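Local atomic coordinates of CHAD domain (Ricinus communis, PDB entry 6QV5), a protein that probably binds inorganic polyphosphate through its all-helical CHAD domain, a fold of four-helix bundles, and carries a bound zinc ion. Residues 99-111 with 243-257. Residues are numbered along the deposited sequence; the frame is centred on the assembly and turned at random.
Sequences RDWDVLLASTLPR and RHNDLVVAGRLLQEL
The side chains of W101 and L253 run alongside each other, pointing opposite ways, where segments 99-108 and 243-257 of the all-helical CHAD fold cross at -110° with axes 10.1 Å apart. L253 can be followed outward. Its CB sits over one face of the W101 indole, 4.1 Å from CZ2. CG lies anti to the carbonyl carbon (chi1 -69°), which lays the two methyls against helix 82-108. CD2 approaches the nitrogen side of the ring, 3.5 Å from W101 NE1, while CD1 settles against D100, 3.6 Å from D100 O and touching D100 CB, and more loosely against L104 CD2. The same indole meets L257 CB at its edge, near the ring plane, and both W101 and L257 continue onto I132 of helix 122-145, tying three helices together. At the more open flank, D100 OD2 and R252 NH2 form a long salt bridge of 3.5 Å. The oxygen lies in the guanidinium plane at its edge, but carboxylate and guanidinium are turned 68° apart, which rules out a flat two-pronged pairing. R252 NH1 also bridges to E256 OE2, so one arginine is shared by two acids. Midway along, A250 CB is the small surface on which two side chains rest: L104 CD1 and, at 3.7 Å, T108 CG2, whose residue also touches L275 of helix 265-281. No direct hydrogen bond joins the segments. Instead a water bridges them, lying 2.7 Å from T108 OG1 and donating to D246 O, a carbonyl already bonded by A250 N.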
ATOM      1  N   ARG A  99       5.372   5.365  -8.474  1.00 54.18           N
ATOM      2  CA  ARG A  99       5.174   5.874  -7.115  1.00 53.75           C
ATOM      3  C   ARG A  99       6.513   6.003  -6.374  1.00 58.09           C
ATOM      4  O   ARG A  99       6.764   7.047  -5.772  1.00 57.24           O
ATOM      5  CB  ARG A  99       4.165   4.995  -6.336  1.00 53.03           C
ATOM      6  CG  ARG A  99       3.924   5.383  -4.867  1.00 58.81           C
ATOM      7  CD  ARG A  99       3.236   6.726  -4.691  1.00 62.59           C
ATOM      8  NE  ARG A  99       3.172   7.123  -3.284  1.00 65.63           N
ATOM      9  CZ  ARG A  99       3.051   8.376  -2.858  1.00 76.82           C
ATOM     10  NH1 ARG A  99       2.991   9.378  -3.727  1.00 62.94           N
ATOM     11  NH2 ARG A  99       2.999   8.639  -1.560  1.00 63.75           N
ATOM     12  N   ASP A 100       7.371   4.956  -6.446  1.00 55.67           N
ATOM     13  CA  ASP A 100       8.704   4.905  -5.828  1.00 56.04           C
ATOM     14  C   ASP A 100       9.573   6.104  -6.224  1.00 60.86           C
ATOM     15  O   ASP A 100      10.208   6.705  -5.355  1.00 60.64           O
ATOM     16  CB  ASP A 100       9.429   3.590  -6.186  1.00 58.05           C
ATOM     17  CG  ASP A 100       8.956   2.343  -5.454  1.00 69.86           C
ATOM     18  OD1 ASP A 100       8.084   2.465  -4.562  1.00 70.75           O
ATOM     19  OD2 ASP A 100       9.459   1.243  -5.772  1.00 76.31           O
ATOM     20  N   TRP A 101       9.577   6.463  -7.523  1.00 57.92           N
ATOM     21  CA  TRP A 101      10.340   7.596  -8.044  1.00 58.25           C
ATOM     22  C   TRP A 101       9.735   8.946  -7.660  1.00 63.05           C
ATOM     23  O   TRP A 101      10.472   9.924  -7.541  1.00 62.79           O
ATOM     24  CB  TRP A 101      10.557   7.473  -9.557  1.00 57.12           C
ATOM     25  CG  TRP A 101      11.637   6.495  -9.903  1.00 58.18           C
ATOM     26  CD1 TRP A 101      11.487   5.164 -10.153  1.00 61.10           C
ATOM     27  CD2 TRP A 101      13.047   6.753  -9.934  1.00 58.13           C
ATOM     28  NE1 TRP A 101      12.712   4.584 -10.388  1.00 60.65           N
ATOM     29  CE2 TRP A 101      13.688   5.536 -10.253  1.00 62.11           C
ATOM     30  CE3 TRP A 101      13.832   7.906  -9.756  1.00 59.39           C
ATOM     31  CZ2 TRP A 101      15.079   5.437 -10.396  1.00 61.44           C
ATOM     32  CZ3 TRP A 101      15.208   7.808  -9.901  1.00 60.92           C
ATOM     33  CH2 TRP A 101      15.817   6.585 -10.214  1.00 61.58           C
ATOM     34  N   ASP A 102       8.408   8.996  -7.443  1.00 60.45           N
ATOM     35  CA  ASP A 102       7.709  10.214  -7.028  1.00 60.76           C
ATOM     36  C   ASP A 102       7.956  10.521  -5.545  1.00 64.64           C
ATOM     37  O   ASP A 102       8.052  11.693  -5.182  1.00 63.94           O
ATOM     38  CB  ASP A 102       6.202  10.117  -7.324  1.00 62.93           C
ATOM     39  CG  ASP A 102       5.661  11.159  -8.294  1.00 75.56           C
ATOM     40  OD1 ASP A 102       6.440  12.051  -8.713  1.00 76.39           O
ATOM     41  OD2 ASP A 102       4.462  11.085  -8.633  1.00 81.85           O
ATOM     42  N   VAL A 103       8.060   9.467  -4.698  1.00 61.59           N
ATOM     43  CA  VAL A 103       8.335   9.569  -3.256  1.00 61.76           C
ATOM     44  C   VAL A 103       9.768  10.089  -3.069  1.00 66.64           C
ATOM     45  O   VAL A 103       9.984  11.003  -2.274  1.00 65.97           O
ATOM     46  CB  VAL A 103       8.076   8.227  -2.499  1.00 65.44           C
ATOM     47  CG1 VAL A 103       8.584   8.277  -1.057  1.00 65.12           C
ATOM     48  CG2 VAL A 103       6.597   7.853  -2.524  1.00 65.19           C
ATOM     49  N   LEU A 104      10.727   9.526  -3.835  1.00 64.35           N
ATOM     50  CA  LEU A 104      12.141   9.903  -3.830  1.00 64.82           C
ATOM     51  C   LEU A 104      12.322  11.391  -4.167  1.00 70.49           C
ATOM     52  O   LEU A 104      13.089  12.071  -3.492  1.00 70.04           O
ATOM     53  CB  LEU A 104      12.937   9.000  -4.807  1.00 64.79           C
ATOM     54  CG  LEU A 104      14.399   9.371  -5.141  1.00 69.41           C
ATOM     55  CD1 LEU A 104      15.309   9.256  -3.925  1.00 69.59           C
ATOM     56  CD2 LEU A 104      14.935   8.502  -6.256  1.00 71.27           C
ATOM     57  N   LEU A 105      11.587  11.889  -5.175  1.00 68.47           N
ATOM     58  CA  LEU A 105      11.646  13.274  -5.639  1.00 69.01           C
ATOM     59  C   LEU A 105      11.010  14.297  -4.681  1.00 75.07           C
ATOM     60  O   LEU A 105      11.615  15.341  -4.427  1.00 74.90           O
ATOM     61  CB  LEU A 105      11.020  13.374  -7.047  1.00 69.01           C
ATOM     62  CG  LEU A 105      11.051  14.737  -7.752  1.00 73.63           C
ATOM     63  CD1 LEU A 105      12.434  15.046  -8.309  1.00 73.73           C
ATOM     64  CD2 LEU A 105      10.020  14.792  -8.855  1.00 75.96           C
ATOM     65  N   ALA A 106       9.794  14.014  -4.179  1.00 73.22           N
ATOM     66  CA  ALA A 106       9.030  14.932  -3.330  1.00 73.80           C
ATOM     67  C   ALA A 106       9.262  14.811  -1.816  1.00 79.64           C
ATOM     68  O   ALA A 106       9.058  15.799  -1.106  1.00 79.24           O
ATOM     69  CB  ALA A 106       7.545  14.792  -3.631  1.00 74.47           C
ATOM     70  N   SER A 107       9.653  13.622  -1.317  1.00 77.57           N
ATOM     71  CA  SER A 107       9.819  13.405   0.122  1.00 77.99           C
ATOM     72  C   SER A 107      11.239  13.035   0.580  1.00 83.13           C
ATOM     73  O   SER A 107      11.704  13.592   1.574  1.00 82.75           O
ATOM     74  CB  SER A 107       8.821  12.356   0.610  1.00 81.58           C
ATOM     75  OG  SER A 107       8.946  12.084   1.996  1.00 90.89           O
ATOM     76  N   THR A 108      11.906  12.090  -0.106  1.00 80.72           N
ATOM     77  CA  THR A 108      13.221  11.594   0.311  1.00 81.20           C
ATOM     78  C   THR A 108      14.391  12.530  -0.042  1.00 86.92           C
ATOM     79  O   THR A 108      15.254  12.734   0.811  1.00 86.61           O
ATOM     80  CB  THR A 108      13.460  10.168  -0.191  1.00 88.60           C
ATOM     81  OG1 THR A 108      12.204   9.523  -0.409  1.00 87.76           O
ATOM     82  CG2 THR A 108      14.269   9.347   0.795  1.00 87.14           C
ATOM     83  N   LEU A 109      14.444  13.078  -1.272  1.00 84.78           N
ATOM     84  CA  LEU A 109      15.525  13.990  -1.673  1.00 85.35           C
ATOM     85  C   LEU A 109      15.445  15.398  -1.038  1.00 91.04           C
ATOM     86  O   LEU A 109      16.506  15.907  -0.677  1.00 90.74           O
ATOM     87  CB  LEU A 109      15.670  14.101  -3.200  1.00 85.40           C
ATOM     88  CG  LEU A 109      16.433  12.974  -3.896  1.00 90.08           C
ATOM     89  CD1 LEU A 109      16.045  12.885  -5.348  1.00 90.32           C
ATOM     90  CD2 LEU A 109      17.939  13.162  -3.781  1.00 92.46           C
ATOM     91  N   PRO A 110      14.255  16.053  -0.872  1.00 89.03           N
ATOM     92  CA  PRO A 110      14.238  17.411  -0.285  1.00 89.36           C
ATOM     93  C   PRO A 110      14.746  17.544   1.154  1.00 94.64           C
ATOM     94  O   PRO A 110      15.140  18.649   1.538  1.00 94.30           O
ATOM     95  CB  PRO A 110      12.765  17.828  -0.394  1.00 91.01           C
ATOM     96  CG  PRO A 110      12.200  16.962  -1.456  1.00 95.25           C
ATOM     97  CD  PRO A 110      12.888  15.651  -1.265  1.00 90.69           C
ATOM     98  N   ARG A 111      14.753  16.446   1.946  1.00 92.14           N
ATOM     99  CA  ARG A 111      15.234  16.485   3.334  1.00 92.34           C
ATOM    100  C   ARG A 111      16.782  16.436   3.433  1.00 97.11           C
ATOM    101  O   ARG A 111      17.326  16.478   4.541  1.00 96.80           O
ATOM    102  CB  ARG A 111      14.549  15.423   4.227  1.00 92.88           C
ATOM    103  CG  ARG A 111      14.665  13.969   3.767  1.00103.65           C
ATOM    104  CD  ARG A 111      13.855  13.026   4.648  1.00113.95           C
ATOM    105  NE  ARG A 111      12.411  13.232   4.501  1.00123.83           N
ATOM    106  CZ  ARG A 111      11.487  12.704   5.297  1.00139.47           C
ATOM    107  NH1 ARG A 111      11.840  11.921   6.310  1.00127.74           N
ATOM    108  NH2 ARG A 111      10.201  12.953   5.086  1.00126.47           N
ATOM    109  N   ARG A 243       8.816   5.383   7.014  1.00 71.77           N
ATOM    110  CA  ARG A 243       9.832   6.442   6.965  1.00 71.29           C
ATOM    111  C   ARG A 243      11.214   5.830   6.698  1.00 74.78           C
ATOM    112  O   ARG A 243      11.926   6.299   5.808  1.00 74.09           O
ATOM    113  CB  ARG A 243       9.824   7.248   8.282  1.00 70.96           C
ATOM    114  CG  ARG A 243      10.937   8.291   8.409  1.00 79.51           C
ATOM    115  CD  ARG A 243      11.219   8.691   9.855  1.00 85.96           C
ATOM    116  NE  ARG A 243      11.599   7.554  10.704  1.00 89.39           N
ATOM    117  CZ  ARG A 243      12.833   7.070  10.818  1.00100.39           C
ATOM    118  NH1 ARG A 243      13.834   7.609  10.132  1.00 85.78           N
ATOM    119  NH2 ARG A 243      13.075   6.038  11.615  1.00 85.44           N
ATOM    120  N   HIS A 244      11.571   4.767   7.453  1.00 71.39           N
ATOM    121  CA  HIS A 244      12.837   4.046   7.313  1.00 71.16           C
ATOM    122  C   HIS A 244      12.871   3.253   6.003  1.00 73.83           C
ATOM    123  O   HIS A 244      13.946   3.088   5.419  1.00 73.17           O
ATOM    124  CB  HIS A 244      13.079   3.123   8.520  1.00 72.10           C
ATOM    125  CG  HIS A 244      14.448   2.518   8.544  1.00 75.63           C
ATOM    126  ND1 HIS A 244      15.511   3.163   9.151  1.00 77.48           N
ATOM    127  CD2 HIS A 244      14.888   1.354   8.013  1.00 77.49           C
ATOM    128  CE1 HIS A 244      16.556   2.370   8.981  1.00 76.95           C
ATOM    129  NE2 HIS A 244      16.231   1.271   8.298  1.00 77.32           N
ATOM    130  N   ASN A 245      11.694   2.774   5.546  1.00 69.77           N
ATOM    131  CA  ASN A 245      11.532   2.022   4.301  1.00 69.12           C
ATOM    132  C   ASN A 245      11.793   2.909   3.081  1.00 72.42           C
ATOM    133  O   ASN A 245      12.410   2.447   2.123  1.00 71.97           O
ATOM    134  CB  ASN A 245      10.142   1.383   4.227  1.00 68.72           C
ATOM    135  CG  ASN A 245       9.877   0.610   2.958  1.00 88.58           C
ATOM    136  OD1 ASN A 245      10.616  -0.310   2.587  1.00 80.51           O
ATOM    137  ND2 ASN A 245       8.811   0.975   2.263  1.00 80.66           N
ATOM    138  N   ASP A 246      11.331   4.178   3.118  1.00 68.76           N
ATOM    139  CA  ASP A 246      11.537   5.151   2.039  1.00 68.68           C
ATOM    140  C   ASP A 246      13.029   5.420   1.823  1.00 72.73           C
ATOM    141  O   ASP A 246      13.467   5.543   0.681  1.00 72.30           O
ATOM    142  CB  ASP A 246      10.791   6.465   2.334  1.00 70.49           C
ATOM    143  CG  ASP A 246       9.276   6.397   2.223  1.00 79.86           C
ATOM    144  OD1 ASP A 246       8.752   5.337   1.806  1.00 79.80           O
ATOM    145  OD2 ASP A 246       8.614   7.404   2.549  1.00 86.53           O
ATOM    146  N   LEU A 247      13.801   5.461   2.925  1.00 69.56           N
ATOM    147  CA  LEU A 247      15.248   5.672   2.953  1.00 69.50           C
ATOM    148  C   LEU A 247      15.996   4.519   2.261  1.00 73.19           C
ATOM    149  O   LEU A 247      16.891   4.781   1.456  1.00 72.46           O
ATOM    150  CB  LEU A 247      15.710   5.798   4.419  1.00 69.69           C
ATOM    151  CG  LEU A 247      15.924   7.195   5.034  1.00 74.56           C
ATOM    152  CD1 LEU A 247      14.683   8.081   4.930  1.00 74.91           C
ATOM    153  CD2 LEU A 247      16.282   7.067   6.493  1.00 77.12           C
ATOM    154  N   VAL A 248      15.615   3.252   2.555  1.00 69.98           N
ATOM    155  CA  VAL A 248      16.255   2.064   1.975  1.00 69.81           C
ATOM    156  C   VAL A 248      15.858   1.876   0.487  1.00 72.80           C
ATOM    157  O   VAL A 248      16.679   1.383  -0.289  1.00 72.60           O
ATOM    158  CB  VAL A 248      16.067   0.780   2.841  1.00 73.98           C
ATOM    159  CG1 VAL A 248      14.681   0.163   2.688  1.00 73.79           C
ATOM    160  CG2 VAL A 248      17.159  -0.251   2.562  1.00 73.92           C
ATOM    161  N   VAL A 249      14.631   2.299   0.094  1.00 68.48           N
ATOM    162  CA  VAL A 249      14.147   2.227  -1.293  1.00 67.76           C
ATOM    163  C   VAL A 249      14.939   3.247  -2.129  1.00 70.75           C
ATOM    164  O   VAL A 249      15.392   2.920  -3.228  1.00 70.01           O
ATOM    165  CB  VAL A 249      12.598   2.402  -1.395  1.00 71.55           C
ATOM    166  CG1 VAL A 249      12.143   2.710  -2.823  1.00 71.20           C
ATOM    167  CG2 VAL A 249      11.870   1.168  -0.864  1.00 71.35           C
ATOM    168  N   ALA A 250      15.155   4.457  -1.564  1.00 66.98           N
ATOM    169  CA  ALA A 250      15.922   5.553  -2.163  1.00 66.64           C
ATOM    170  C   ALA A 250      17.350   5.118  -2.516  1.00 70.43           C
ATOM    171  O   ALA A 250      17.814   5.405  -3.620  1.00 69.61           O
ATOM    172  CB  ALA A 250      15.960   6.738  -1.217  1.00 67.27           C
ATOM    173  N   GLY A 251      18.002   4.406  -1.592  1.00 67.34           N
ATOM    174  CA  GLY A 251      19.351   3.875  -1.764  1.00 67.41           C
ATOM    175  C   GLY A 251      19.439   2.847  -2.874  1.00 71.62           C
ATOM    176  O   GLY A 251      20.428   2.812  -3.610  1.00 71.42           O
ATOM    177  N   ARG A 252      18.387   2.016  -3.011  1.00 68.39           N
ATOM    178  CA  ARG A 252      18.258   0.984  -4.041  1.00 68.23           C
ATOM    179  C   ARG A 252      18.020   1.637  -5.414  1.00 71.58           C
ATOM    180  O   ARG A 252      18.668   1.247  -6.387  1.00 71.22           O
ATOM    181  CB  ARG A 252      17.116   0.012  -3.675  1.00 69.01           C
ATOM    182  CG  ARG A 252      16.896  -1.128  -4.674  1.00 80.04           C
ATOM    183  CD  ARG A 252      15.642  -1.943  -4.382  1.00 90.94           C
ATOM    184  NE  ARG A 252      14.411  -1.146  -4.438  1.00100.34           N
ATOM    185  CZ  ARG A 252      13.704  -0.916  -5.542  1.00115.06           C
ATOM    186  NH1 ARG A 252      14.099  -1.411  -6.709  1.00101.45           N
ATOM    187  NH2 ARG A 252      12.600  -0.183  -5.488  1.00103.10           N
ATOM    188  N   LEU A 253      17.104   2.632  -5.483  1.00 67.85           N
ATOM    189  CA  LEU A 253      16.763   3.361  -6.712  1.00 67.61           C
ATOM    190  C   LEU A 253      17.932   4.178  -7.256  1.00 72.77           C
ATOM    191  O   LEU A 253      18.140   4.195  -8.470  1.00 72.47           O
ATOM    192  CB  LEU A 253      15.532   4.270  -6.519  1.00 67.39           C
ATOM    193  CG  LEU A 253      14.162   3.608  -6.315  1.00 71.58           C
ATOM    194  CD1 LEU A 253      13.112   4.650  -5.995  1.00 71.50           C
ATOM    195  CD2 LEU A 253      13.726   2.810  -7.539  1.00 73.50           C
ATOM    196  N   LEU A 254      18.689   4.856  -6.368  1.00 70.50           N
ATOM    197  CA  LEU A 254      19.840   5.672  -6.760  1.00 70.83           C
ATOM    198  C   LEU A 254      21.019   4.827  -7.241  1.00 76.55           C
ATOM    199  O   LEU A 254      21.652   5.200  -8.227  1.00 76.28           O
ATOM    200  CB  LEU A 254      20.260   6.651  -5.652  1.00 70.80           C
ATOM    201  CG  LEU A 254      19.322   7.836  -5.385  1.00 75.33           C
ATOM    202  CD1 LEU A 254      19.580   8.434  -4.019  1.00 75.35           C
ATOM    203  CD2 LEU A 254      19.432   8.907  -6.468  1.00 77.74           C
ATOM    204  N   GLN A 255      21.282   3.671  -6.585  1.00 74.63           N
ATOM    205  CA  GLN A 255      22.346   2.732  -6.972  1.00 75.25           C
ATOM    206  C   GLN A 255      22.077   2.173  -8.385  1.00 81.16           C
ATOM    207  O   GLN A 255      23.019   2.015  -9.166  1.00 81.01           O
ATOM    208  CB  GLN A 255      22.506   1.610  -5.920  1.00 76.68           C
ATOM    209  CG  GLN A 255      23.581   0.548  -6.214  1.00 94.51           C
ATOM    210  CD  GLN A 255      24.972   1.107  -6.414  1.00116.24           C
ATOM    211  OE1 GLN A 255      25.643   1.536  -5.469  1.00111.99           O
ATOM    212  NE2 GLN A 255      25.438   1.102  -7.655  1.00109.18           N
ATOM    213  N   GLU A 256      20.787   1.930  -8.716  1.00 78.94           N
ATOM    214  CA  GLU A 256      20.335   1.468 -10.033  1.00 79.26           C
ATOM    215  C   GLU A 256      20.531   2.587 -11.064  1.00 84.15           C
ATOM    216  O   GLU A 256      20.921   2.311 -12.200  1.00 83.87           O
ATOM    217  CB  GLU A 256      18.857   1.052  -9.986  1.00 80.67           C
ATOM    218  CG  GLU A 256      18.619  -0.335  -9.410  1.00 91.72           C
ATOM    219  CD  GLU A 256      17.168  -0.701  -9.153  1.00111.48           C
ATOM    220  OE1 GLU A 256      16.307  -0.404 -10.014  1.00106.24           O
ATOM    221  OE2 GLU A 256      16.894  -1.304  -8.090  1.00103.23           O
ATOM    222  N   LEU A 257      20.272   3.849 -10.650  1.00 81.46           N
ATOM    223  CA  LEU A 257      20.432   5.054 -11.469  1.00 81.71           C
ATOM    224  C   LEU A 257      21.919   5.328 -11.746  1.00 86.84           C
ATOM    225  O   LEU A 257      22.248   5.821 -12.823  1.00 86.41           O
ATOM    226  CB  LEU A 257      19.758   6.263 -10.779  1.00 81.70           C
ATOM    227  CG  LEU A 257      19.764   7.619 -11.507  1.00 86.25           C
ATOM    228  CD1 LEU A 257      18.800   7.629 -12.683  1.00 86.50           C
ATOM    229  CD2 LEU A 257      19.416   8.743 -10.557  1.00 88.32           C
TER
HETATM  230  O   HOH W   1      12.537   7.011  -1.380  1.00 54.39           O